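Local coordinates for protein shikimate dehydrogenase (NADP(+)) (Peptoclostridium difficile, PDB 5DZS) that probably catalyses the reversible NADPH-linked reduction of 3-dehydroshikimate to shikimate in the chorismate pathway that leads to the aromatic amino acids, at residues N99-G104 / L233-G238; D106-M111 / I207-N212; I165-L170 / S193-S198; D176-A181 / T216-I221. All blocks are in the same frame, centred on the assembly; numbering follows the deposited sequence.

Interaction 1. Residues N99-G104 / L233-G238; sequences NTDYFG and LYMLVG
M235 lies against G104 where helices 101-111 and 233-248 pack closely in the core of the shikimate dehydrogenase fold. The tight part is M235 against G104. Their CA atoms are 4.8 Å apart. M235 CG and SD lie on the G104 backbone, with M235 CG 3.8 Å from both G104 C and G104 O. With chi1 at 175° and the rest of the chain extended, M235 reaches along helix 101-111. M235 CE ends 3.6 Å from D101 O and 3.9 Å from D101 OD1. The methionine therefore lies beside a carboxylate of the predicted shikimate site. D101 OD2 makes a salt bridge to K65, the predicted proton acceptor. OD1 accepts a hydrogen bond from Q239, another predicted shikimate-binding residue, one residue past 233-238. These two partners grip both oxygens of D101 and would restrict its rotation. The looser side is at F103 and G238, where F103 is partly exposed. The ring is also in a cation-pi contact with K242 of helix 233-248. Against G238 it brings its edge: F103 CE2 is 3.7 Å from G238 O, which lies near the ring plane.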
# COMPACT_ATOMS: atom_id res chain seq x y z
N ASN B 99 -1.51 -0.01 10.39
CA ASN B 99 -0.87 -0.75 11.46
C ASN B 99 0.03 -1.79 10.90
O ASN B 99 -0.43 -2.77 10.28
CB ASN B 99 -1.90 -1.36 12.39
CG ASN B 99 -1.25 -1.98 13.61
OD1 ASN B 99 -0.29 -2.75 13.47
ND2 ASN B 99 -1.76 -1.66 14.78
N THR B 100 1.33 -1.63 11.10
CA THR B 100 2.25 -2.62 10.63
C THR B 100 2.57 -3.68 11.72
O THR B 100 3.45 -4.54 11.47
CB THR B 100 3.53 -1.97 10.30
OG1 THR B 100 4.06 -1.46 11.55
CG2 THR B 100 3.34 -0.85 9.24
N ASP B 101 1.90 -3.67 12.89
CA ASP B 101 2.22 -4.67 13.96
C ASP B 101 1.99 -6.14 13.58
O ASP B 101 2.82 -7.01 13.93
CB ASP B 101 1.49 -4.36 15.30
CG ASP B 101 2.19 -3.30 16.14
OD1 ASP B 101 3.37 -3.02 15.89
OD2 ASP B 101 1.55 -2.77 17.09
N TYR B 102 0.87 -6.45 12.94
CA TYR B 102 0.60 -7.83 12.49
C TYR B 102 1.68 -8.23 11.48
O TYR B 102 2.24 -9.32 11.57
CB TYR B 102 -0.81 -7.92 11.89
CG TYR B 102 -1.32 -9.28 11.45
CD1 TYR B 102 -0.89 -9.86 10.25
CD2 TYR B 102 -2.31 -9.92 12.16
CE1 TYR B 102 -1.38 -11.07 9.82
CE2 TYR B 102 -2.82 -11.14 11.73
CZ TYR B 102 -2.34 -11.70 10.55
OH TYR B 102 -2.85 -12.91 10.13
N PHE B 103 1.96 -7.36 10.51
CA PHE B 103 2.99 -7.63 9.49
C PHE B 103 4.38 -7.92 10.08
O PHE B 103 5.03 -8.91 9.70
CB PHE B 103 3.09 -6.49 8.48
CG PHE B 103 4.33 -6.54 7.65
CD1 PHE B 103 4.36 -7.28 6.47
CD2 PHE B 103 5.49 -5.94 8.09
CE1 PHE B 103 5.53 -7.37 5.73
CE2 PHE B 103 6.65 -6.04 7.36
CZ PHE B 103 6.67 -6.75 6.18
N GLY B 104 4.81 -7.08 11.02
CA GLY B 104 6.12 -7.23 11.65
C GLY B 104 6.22 -8.52 12.44
O GLY B 104 7.29 -9.15 12.45
N LEU B 233 14.25 -6.67 17.59
CA LEU B 233 14.93 -5.86 16.56
C LEU B 233 14.50 -6.16 15.13
O LEU B 233 14.26 -5.24 14.34
CB LEU B 233 16.45 -5.94 16.70
CG LEU B 233 17.25 -5.05 15.75
CD1 LEU B 233 16.91 -3.56 15.91
CD2 LEU B 233 18.74 -5.28 15.97
N TYR B 234 14.38 -7.43 14.77
CA TYR B 234 14.01 -7.75 13.39
C TYR B 234 12.65 -7.13 13.04
O TYR B 234 12.45 -6.61 11.95
CB TYR B 234 14.00 -9.27 13.17
CG TYR B 234 13.98 -9.69 11.73
CD1 TYR B 234 15.16 -9.73 11.00
CD2 TYR B 234 12.80 -10.06 11.10
CE1 TYR B 234 15.17 -10.12 9.68
CE2 TYR B 234 12.81 -10.46 9.76
CZ TYR B 234 13.99 -10.49 9.07
OH TYR B 234 14.06 -10.88 7.74
N MET B 235 11.72 -7.22 13.98
CA MET B 235 10.39 -6.66 13.79
C MET B 235 10.48 -5.15 13.65
O MET B 235 9.82 -4.54 12.80
CB MET B 235 9.48 -7.05 14.95
CG MET B 235 8.12 -6.42 14.90
SD MET B 235 7.10 -7.25 16.11
CE MET B 235 5.64 -6.20 16.08
N LEU B 236 11.32 -4.51 14.46
CA LEU B 236 11.45 -3.06 14.36
C LEU B 236 11.96 -2.63 12.97
O LEU B 236 11.53 -1.63 12.42
CB LEU B 236 12.39 -2.51 15.44
CG LEU B 236 11.89 -2.57 16.88
CD1 LEU B 236 12.96 -2.05 17.82
CD2 LEU B 236 10.60 -1.77 17.05
N VAL B 237 12.91 -3.36 12.42
CA VAL B 237 13.43 -3.02 11.11
C VAL B 237 12.35 -3.28 10.05
O VAL B 237 12.14 -2.47 9.15
CB VAL B 237 14.74 -3.79 10.81
CG1 VAL B 237 15.22 -3.43 9.41
CG2 VAL B 237 15.80 -3.45 11.82
N GLY B 238 11.68 -4.42 10.13
CA GLY B 238 10.62 -4.71 9.15
C GLY B 238 9.52 -3.69 9.17
O GLY B 238 9.04 -3.26 8.10

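Interaction 2. Residues D106-M111 / I207-N212; sequences DSMFKM and IDLIYN
M108 lays its thioether end over the CG2 branch of I207. M108 was modelled in two conformers, and the distances given here hold for one of them. In that conformer M108 CE is 3.5 Å from I207 CG2, and M108 SD is 3.8 Å from the same methyl. The chain of M108 runs out straight from the helix and then bends at chi3 (66°). That bend brings M108 CE within 4.0 Å of L209 CD2, with the two side chains crossing at about a right angle. One terminal methyl thus touches two residues of segment 207-212. F109, one residue on, has the end of its ring near I207 CD1, but the model is too close there and the detail is doubtful. The setting is the parallel sheet of the Rossmann-type NADP-binding domain. Helix 101-111 covers the end of strand 205-208, where the chain leaves the sheet toward the predicted cofactor site. L209 is a predicted NADP(+)-binding residue and Y211 a predicted shikimate-binding residue. Next to the apolar contact the turn is held by D208. D208 OD1 accepts from I210 N at 3.1 Å, an Asx turn, with the donor well above the carboxylate plane. The same OD1 accepts a hydrogen bond from N180, and OD2 is bonded to T216 OG1.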
# COMPACT_ATOMS: atom_id res chain seq x y z
N ASP B 106 4.49 -11.31 11.86
CA ASP B 106 4.53 -12.38 10.88
C ASP B 106 5.96 -12.55 10.37
O ASP B 106 6.48 -13.65 10.30
CB ASP B 106 3.60 -12.09 9.71
CG ASP B 106 3.66 -13.15 8.64
OD1 ASP B 106 3.28 -14.29 8.92
OD2 ASP B 106 4.07 -12.83 7.51
N SER B 107 6.57 -11.43 10.03
CA SER B 107 7.95 -11.39 9.55
C SER B 107 8.95 -12.02 10.54
O SER B 107 9.78 -12.87 10.15
CB SER B 107 8.32 -9.93 9.30
OG SER B 107 9.63 -9.82 8.80
N MET B 108 8.86 -11.58 11.80
CA MET B 108 9.72 -12.03 12.91
C MET B 108 9.58 -13.54 13.17
O MET B 108 10.57 -14.23 13.41
CB MET B 108 9.33 -11.25 14.19
CG MET B 108 9.99 -11.72 15.48
SD MET B 108 9.38 -10.90 16.98
CE MET B 108 7.69 -11.49 17.02
N PHE B 109 8.35 -14.03 13.14
CA PHE B 109 8.06 -15.46 13.36
C PHE B 109 8.62 -16.32 12.24
O PHE B 109 9.18 -17.38 12.50
CB PHE B 109 6.57 -15.72 13.54
CG PHE B 109 6.08 -15.50 14.95
CD1 PHE B 109 5.80 -14.23 15.41
CD2 PHE B 109 5.90 -16.57 15.81
CE1 PHE B 109 5.34 -14.02 16.69
CE2 PHE B 109 5.45 -16.37 17.11
CZ PHE B 109 5.16 -15.09 17.55
N LYS B 110 8.49 -15.86 11.00
CA LYS B 110 9.04 -16.59 9.87
C LYS B 110 10.56 -16.63 9.94
O LYS B 110 11.17 -17.66 9.71
CB LYS B 110 8.63 -15.96 8.54
CG LYS B 110 7.16 -16.15 8.20
CD LYS B 110 6.79 -15.33 6.98
CE LYS B 110 5.35 -15.56 6.57
NZ LYS B 110 4.90 -14.51 5.62
N MET B 111 11.16 -15.50 10.28
CA MET B 111 12.62 -15.42 10.35
C MET B 111 13.16 -16.36 11.43
O MET B 111 14.17 -17.04 11.23
CB MET B 111 13.04 -13.96 10.58
CG MET B 111 14.53 -13.72 10.77
SD MET B 111 15.12 -14.18 12.41
CE MET B 111 14.16 -13.09 13.48
N ILE B 207 9.34 -14.65 23.34
CA ILE B 207 9.42 -13.60 22.34
C ILE B 207 9.26 -12.27 23.05
O ILE B 207 8.28 -12.04 23.75
CB ILE B 207 8.34 -13.76 21.25
CG1 ILE B 207 8.52 -15.11 20.54
CG2 ILE B 207 8.40 -12.60 20.26
CD1 ILE B 207 7.40 -15.45 19.58
N ASP B 208 10.25 -11.40 22.89
CA ASP B 208 10.16 -10.08 23.51
C ASP B 208 10.10 -9.02 22.42
O ASP B 208 10.99 -8.94 21.60
CB ASP B 208 11.38 -9.85 24.43
CG ASP B 208 11.17 -8.69 25.41
OD1 ASP B 208 10.17 -7.95 25.28
OD2 ASP B 208 12.00 -8.55 26.33
N LEU B 209 9.04 -8.22 22.41
CA LEU B 209 8.92 -7.18 21.38
C LEU B 209 9.86 -6.01 21.66
O LEU B 209 10.11 -5.18 20.77
CB LEU B 209 7.48 -6.71 21.22
CG LEU B 209 6.47 -7.80 20.85
CD1 LEU B 209 5.10 -7.21 20.54
CD2 LEU B 209 6.96 -8.66 19.69
N ILE B 210 10.38 -5.94 22.87
CA ILE B 210 11.31 -4.90 23.24
C ILE B 210 12.68 -5.18 22.66
O ILE B 210 13.08 -6.34 22.49
CB ILE B 210 11.48 -4.81 24.78
CG1 ILE B 210 10.14 -4.48 25.46
CG2 ILE B 210 12.54 -3.79 25.16
CD1 ILE B 210 9.50 -3.18 25.02
N TYR B 211 13.39 -4.12 22.32
CA TYR B 211 14.76 -4.26 21.89
C TYR B 211 15.62 -3.29 22.67
O TYR B 211 15.33 -2.10 22.74
CB TYR B 211 14.97 -4.01 20.40
CG TYR B 211 16.46 -3.97 20.11
CD1 TYR B 211 17.22 -5.13 20.17
CD2 TYR B 211 17.10 -2.77 19.83
CE1 TYR B 211 18.58 -5.11 19.94
CE2 TYR B 211 18.46 -2.73 19.60
CZ TYR B 211 19.20 -3.90 19.66
OH TYR B 211 20.56 -3.87 19.42
N ASN B 212 16.67 -3.82 23.28
CA ASN B 212 17.66 -3.01 23.97
C ASN B 212 19.02 -3.67 23.78
O ASN B 212 19.18 -4.88 23.99
CB ASN B 212 17.31 -2.80 25.45
CG ASN B 212 17.21 -4.10 26.22
OD1 ASN B 212 17.10 -5.18 25.64
ND2 ASN B 212 17.24 -4.00 27.54

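Interaction 3. Residues I165-L170 / S193-S198; sequences IDYEEL and SPVSKS
Y167, L170 and V195 make the apolar part of this contact. V195 CG1 touches both of the others, 3.8 Å from Y167 CE2 and 3.9 Å from L170 CD2. It meets the tyrosine at the ring edge, near the plane. Chi1 of V195 (-69°) sets CG1 anti to the carbonyl carbon and leaves CG2 in the crowded position between N and C. L124 of strand 120-124 touches all three residues.

An oxygen also takes part in the van der Waals contact: P194 O is 3.5 Å from Y167 CE2. The polar bonds lie elsewhere. P194 O accepts a hydrogen bond from R150, which also has a cation-pi contact with the Y167 ring. One arginine thus serves both segments. Within each segment, side chains brace the backbone. D166 OD1 takes the N-H of E169 at 2.9 Å and 168°, an Asx motif. S193 OG donates to V195 O at 2.7 Å, in the carbonyl plane on a lone pair.

The Y167 hydroxyl has a weak hydrogen bond to a sulfate, probably from the crystallisation liquor. The contact joins the turn after edge strand 163-166 to the loop leading into helix 197-200, at the rim of the parallel sheet of a Rossmann-type NADP-binding domain.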
# COMPACT_ATOMS: atom_id res chain seq x y z
N ILE B 165 -6.57 -13.51 31.60
CA ILE B 165 -6.11 -13.98 32.90
C ILE B 165 -5.30 -12.89 33.59
O ILE B 165 -4.95 -11.89 32.96
CB ILE B 165 -5.21 -15.24 32.78
CG1 ILE B 165 -3.94 -14.93 31.97
CG2 ILE B 165 -5.99 -16.39 32.15
CD1 ILE B 165 -2.95 -16.07 31.91
N ASP B 166 -5.02 -13.09 34.87
CA ASP B 166 -4.14 -12.18 35.61
C ASP B 166 -2.84 -12.93 35.88
O ASP B 166 -2.74 -14.12 35.60
CB ASP B 166 -4.79 -11.60 36.88
CG ASP B 166 -5.09 -12.64 37.93
OD1 ASP B 166 -4.47 -13.73 37.94
OD2 ASP B 166 -5.94 -12.35 38.79
N TYR B 167 -1.85 -12.23 36.41
CA TYR B 167 -0.52 -12.81 36.63
C TYR B 167 -0.50 -13.91 37.71
O TYR B 167 0.45 -14.70 37.78
CB TYR B 167 0.51 -11.70 36.89
CG TYR B 167 0.88 -10.92 35.64
CD1 TYR B 167 -0.01 -10.03 35.05
CD2 TYR B 167 2.12 -11.08 35.03
CE1 TYR B 167 0.32 -9.31 33.90
CE2 TYR B 167 2.47 -10.38 33.89
CZ TYR B 167 1.57 -9.49 33.33
OH TYR B 167 1.91 -8.78 32.19
N GLU B 168 -1.55 -13.96 38.53
CA GLU B 168 -1.68 -14.99 39.55
C GLU B 168 -2.06 -16.31 38.89
O GLU B 168 -1.45 -17.34 39.16
CB GLU B 168 -2.73 -14.59 40.59
CG GLU B 168 -2.35 -13.32 41.34
CD GLU B 168 -1.03 -13.48 42.08
OE1 GLU B 168 -0.79 -14.57 42.66
OE2 GLU B 168 -0.25 -12.50 42.10
N GLU B 169 -3.06 -16.26 38.01
CA GLU B 169 -3.50 -17.44 37.27
C GLU B 169 -2.41 -17.94 36.36
O GLU B 169 -2.32 -19.12 36.08
CB GLU B 169 -4.73 -17.14 36.42
CG GLU B 169 -5.96 -16.68 37.18
CD GLU B 169 -7.08 -16.32 36.23
OE1 GLU B 169 -7.82 -17.24 35.81
OE2 GLU B 169 -7.22 -15.12 35.93
N LEU B 170 -1.59 -17.02 35.86
CA LEU B 170 -0.51 -17.38 34.95
C LEU B 170 0.49 -18.34 35.59
O LEU B 170 1.16 -19.09 34.88
CB LEU B 170 0.22 -16.12 34.49
CG LEU B 170 1.41 -16.32 33.55
CD1 LEU B 170 1.02 -17.07 32.28
CD2 LEU B 170 2.01 -14.97 33.20
N SER B 193 12.03 -8.20 34.82
CA SER B 193 11.22 -8.97 33.89
C SER B 193 9.75 -8.86 34.27
O SER B 193 9.42 -8.80 35.44
CB SER B 193 11.66 -10.44 33.96
OG SER B 193 10.74 -11.28 33.28
N PRO B 194 8.86 -8.85 33.27
CA PRO B 194 7.42 -8.77 33.57
C PRO B 194 6.89 -10.01 34.28
O PRO B 194 5.80 -9.97 34.87
CB PRO B 194 6.77 -8.65 32.18
CG PRO B 194 7.78 -9.21 31.24
CD PRO B 194 9.12 -8.90 31.82
N VAL B 195 7.64 -11.11 34.21
CA VAL B 195 7.25 -12.35 34.87
C VAL B 195 8.45 -12.99 35.54
O VAL B 195 9.60 -12.80 35.13
CB VAL B 195 6.63 -13.37 33.89
CG1 VAL B 195 5.27 -12.87 33.41
CG2 VAL B 195 7.56 -13.65 32.71
N SER B 196 8.16 -13.76 36.58
CA SER B 196 9.18 -14.44 37.34
C SER B 196 9.78 -15.62 36.58
O SER B 196 9.20 -16.15 35.63
CB SER B 196 8.58 -14.97 38.64
OG SER B 196 7.55 -15.90 38.36
N LYS B 197 10.94 -16.04 37.07
CA LYS B 197 11.67 -17.18 36.54
C LYS B 197 10.78 -18.44 36.57
O LYS B 197 10.85 -19.27 35.67
CB LYS B 197 12.92 -17.40 37.40
CG LYS B 197 13.89 -18.43 36.86
CD LYS B 197 15.12 -18.63 37.74
CE LYS B 197 14.77 -19.23 39.10
NZ LYS B 197 15.98 -19.58 39.88
N SER B 198 9.96 -18.56 37.62
CA SER B 198 9.06 -19.71 37.78
C SER B 198 8.02 -19.82 36.66
O SER B 198 7.62 -20.93 36.28
CB SER B 198 8.34 -19.63 39.12
OG SER B 198 9.27 -19.64 40.19

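Interaction 4. Residues D176-A181 / T216-I221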
# COMPACT_ATOMS: atom_id res chain seq x y z
N ASP B 176 3.66 -23.34 25.07
CA ASP B 176 4.79 -23.30 24.14
C ASP B 176 5.47 -21.94 24.09
O ASP B 176 6.68 -21.84 24.23
CB ASP B 176 4.29 -23.63 22.73
CG ASP B 176 3.75 -25.04 22.62
OD1 ASP B 176 4.58 -25.97 22.63
OD2 ASP B 176 2.52 -25.21 22.50
N ILE B 177 4.67 -20.90 23.88
CA ILE B 177 5.18 -19.55 23.67
C ILE B 177 4.68 -18.52 24.67
O ILE B 177 3.50 -18.49 25.02
CB ILE B 177 4.73 -19.04 22.28
CG1 ILE B 177 5.34 -19.90 21.17
CG2 ILE B 177 5.09 -17.57 22.08
CD1 ILE B 177 4.66 -19.73 19.83
N ILE B 178 5.60 -17.69 25.16
CA ILE B 178 5.23 -16.55 25.99
C ILE B 178 5.82 -15.32 25.30
O ILE B 178 7.03 -15.23 25.03
CB ILE B 178 5.64 -16.70 27.47
CG1 ILE B 178 5.07 -15.54 28.30
CG2 ILE B 178 7.15 -16.83 27.64
CD1 ILE B 178 5.19 -15.75 29.80
N LEU B 179 4.94 -14.37 25.01
CA LEU B 179 5.30 -13.16 24.28
C LEU B 179 5.08 -11.92 25.16
O LEU B 179 3.98 -11.71 25.71
CB LEU B 179 4.49 -13.10 22.99
CG LEU B 179 4.77 -11.92 22.04
CD1 LEU B 179 4.52 -12.30 20.60
CD2 LEU B 179 3.97 -10.68 22.42
N ASN B 180 6.13 -11.13 25.31
CA ASN B 180 6.06 -9.90 26.08
C ASN B 180 5.63 -8.70 25.24
O ASN B 180 6.41 -8.21 24.41
CB ASN B 180 7.40 -9.56 26.72
CG ASN B 180 7.35 -8.26 27.49
OD1 ASN B 180 6.37 -7.99 28.18
ND2 ASN B 180 8.38 -7.44 27.36
N ALA B 181 4.42 -8.22 25.47
CA ALA B 181 3.89 -7.03 24.81
C ALA B 181 3.77 -5.86 25.80
O ALA B 181 3.07 -4.89 25.52
CB ALA B 181 2.55 -7.32 24.17
N THR B 216 17.27 -7.71 27.51
CA THR B 216 16.27 -7.66 28.56
C THR B 216 16.44 -8.79 29.58
O THR B 216 16.94 -9.87 29.25
CB THR B 216 14.85 -7.77 27.98
OG1 THR B 216 14.70 -9.06 27.35
CG2 THR B 216 14.60 -6.67 26.97
N GLU B 217 16.01 -8.54 30.81
CA GLU B 217 16.08 -9.55 31.85
C GLU B 217 15.21 -10.75 31.46
O GLU B 217 15.56 -11.90 31.72
CB GLU B 217 15.62 -8.97 33.19
CG GLU B 217 15.71 -9.92 34.38
CD GLU B 217 17.14 -10.32 34.73
OE1 GLU B 217 18.08 -9.79 34.12
OE2 GLU B 217 17.31 -11.15 35.65
N PHE B 218 14.08 -10.46 30.84
CA PHE B 218 13.14 -11.49 30.36
C PHE B 218 13.88 -12.51 29.50
O PHE B 218 13.85 -13.71 29.78
CB PHE B 218 12.01 -10.79 29.60
CG PHE B 218 10.98 -11.70 28.98
CD1 PHE B 218 10.12 -12.45 29.75
CD2 PHE B 218 10.80 -11.70 27.60
CE1 PHE B 218 9.15 -13.25 29.17
CE2 PHE B 218 9.82 -12.50 27.01
CZ PHE B 218 9.00 -13.28 27.79
N LEU B 219 14.57 -12.04 28.46
CA LEU B 219 15.33 -12.94 27.58
C LEU B 219 16.60 -13.46 28.23
O LEU B 219 17.06 -14.56 27.93
CB LEU B 219 15.66 -12.27 26.25
CG LEU B 219 14.45 -11.85 25.42
CD1 LEU B 219 14.90 -11.33 24.06
CD2 LEU B 219 13.47 -13.00 25.27
N ARG B 220 17.18 -12.65 29.11
CA ARG B 220 18.39 -13.05 29.81
C ARG B 220 18.05 -14.23 30.72
O ARG B 220 18.82 -15.18 30.81
CB ARG B 220 18.99 -11.84 30.53
CG ARG B 220 20.24 -12.11 31.37
CD ARG B 220 21.20 -10.92 31.33
NE ARG B 220 20.52 -9.61 31.31
CZ ARG B 220 20.52 -8.72 32.30
NH1 ARG B 220 19.86 -7.57 32.15
NH2 ARG B 220 21.16 -8.95 33.44
N ILE B 221 16.86 -14.20 31.34
CA ILE B 221 16.42 -15.33 32.18
C ILE B 221 16.11 -16.55 31.31
O ILE B 221 16.40 -17.68 31.70
CB ILE B 221 15.16 -14.98 33.03
CG1 ILE B 221 15.50 -13.93 34.09
CG2 ILE B 221 14.61 -16.23 33.73
CD1 ILE B 221 14.29 -13.36 34.81
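Strand 177-180 and the first turn of helix 217-224 face each other, with the CA atoms of N180 and F218 8.4 Å apart. F218 bridges the two. Its CG is anti to the backbone N (chi1 177°), which extends the ring from the helix to the strand. N180 CB lies over one ring face, 4.2 Å from the centroid of F218, a CH-pi contact. The nearest ring atom is F218 CE2, 3.8 Å from N180 CB. I178 meets the far end of the ring. I178 O is in the ring plane at the edge, 3.9 Å from F218 CZ, and I178 CG2 is 4.0 Å from the same carbon. Ring face and ring edge thus meet different strand residues, both on the side of the strand that faces the helix. This is helix-on-sheet packing in the parallel sheet of the Rossmann-type domain, where neighbouring strand 205-208 also touches F218.

The helix start is fixed by T216 at the N-cap: T216 OG1 accepts from L219 N at 3.2 Å and 165°. The chemistry implies a division of labour. The contact itself is van der Waals and CH-pi, with one carbonyl at the ring edge. The buried amide of N180 is bonded outside the contact, to T182 among others. N180 at the face and I178 at the edge would limit rotation of the F218 ring.

How the interactions relate
Along the chain the first segments come in order 1, 2, 3, 4. Interaction 1 encloses the other three, and the segments of interaction 4 alternate with those of interactions 2 and 3. Interactions 1 and 2 share helix 101-111 and have centres about 8 Å apart, with Y234 packing on S107 and M111. Interactions 2, 3 and 4 all reach the parallel sheet. Interactions 2 and 4 meet through neighbouring strands 205-208 and 177-180. Interactions 3 and 4, with centres about 11 Å apart, touch where P194 and V195 pack on N180 and F218. The series runs from the predicted shikimate site to the edge of the NADP-binding sheet, about 26 Å between the centres of interactions 1 and 3.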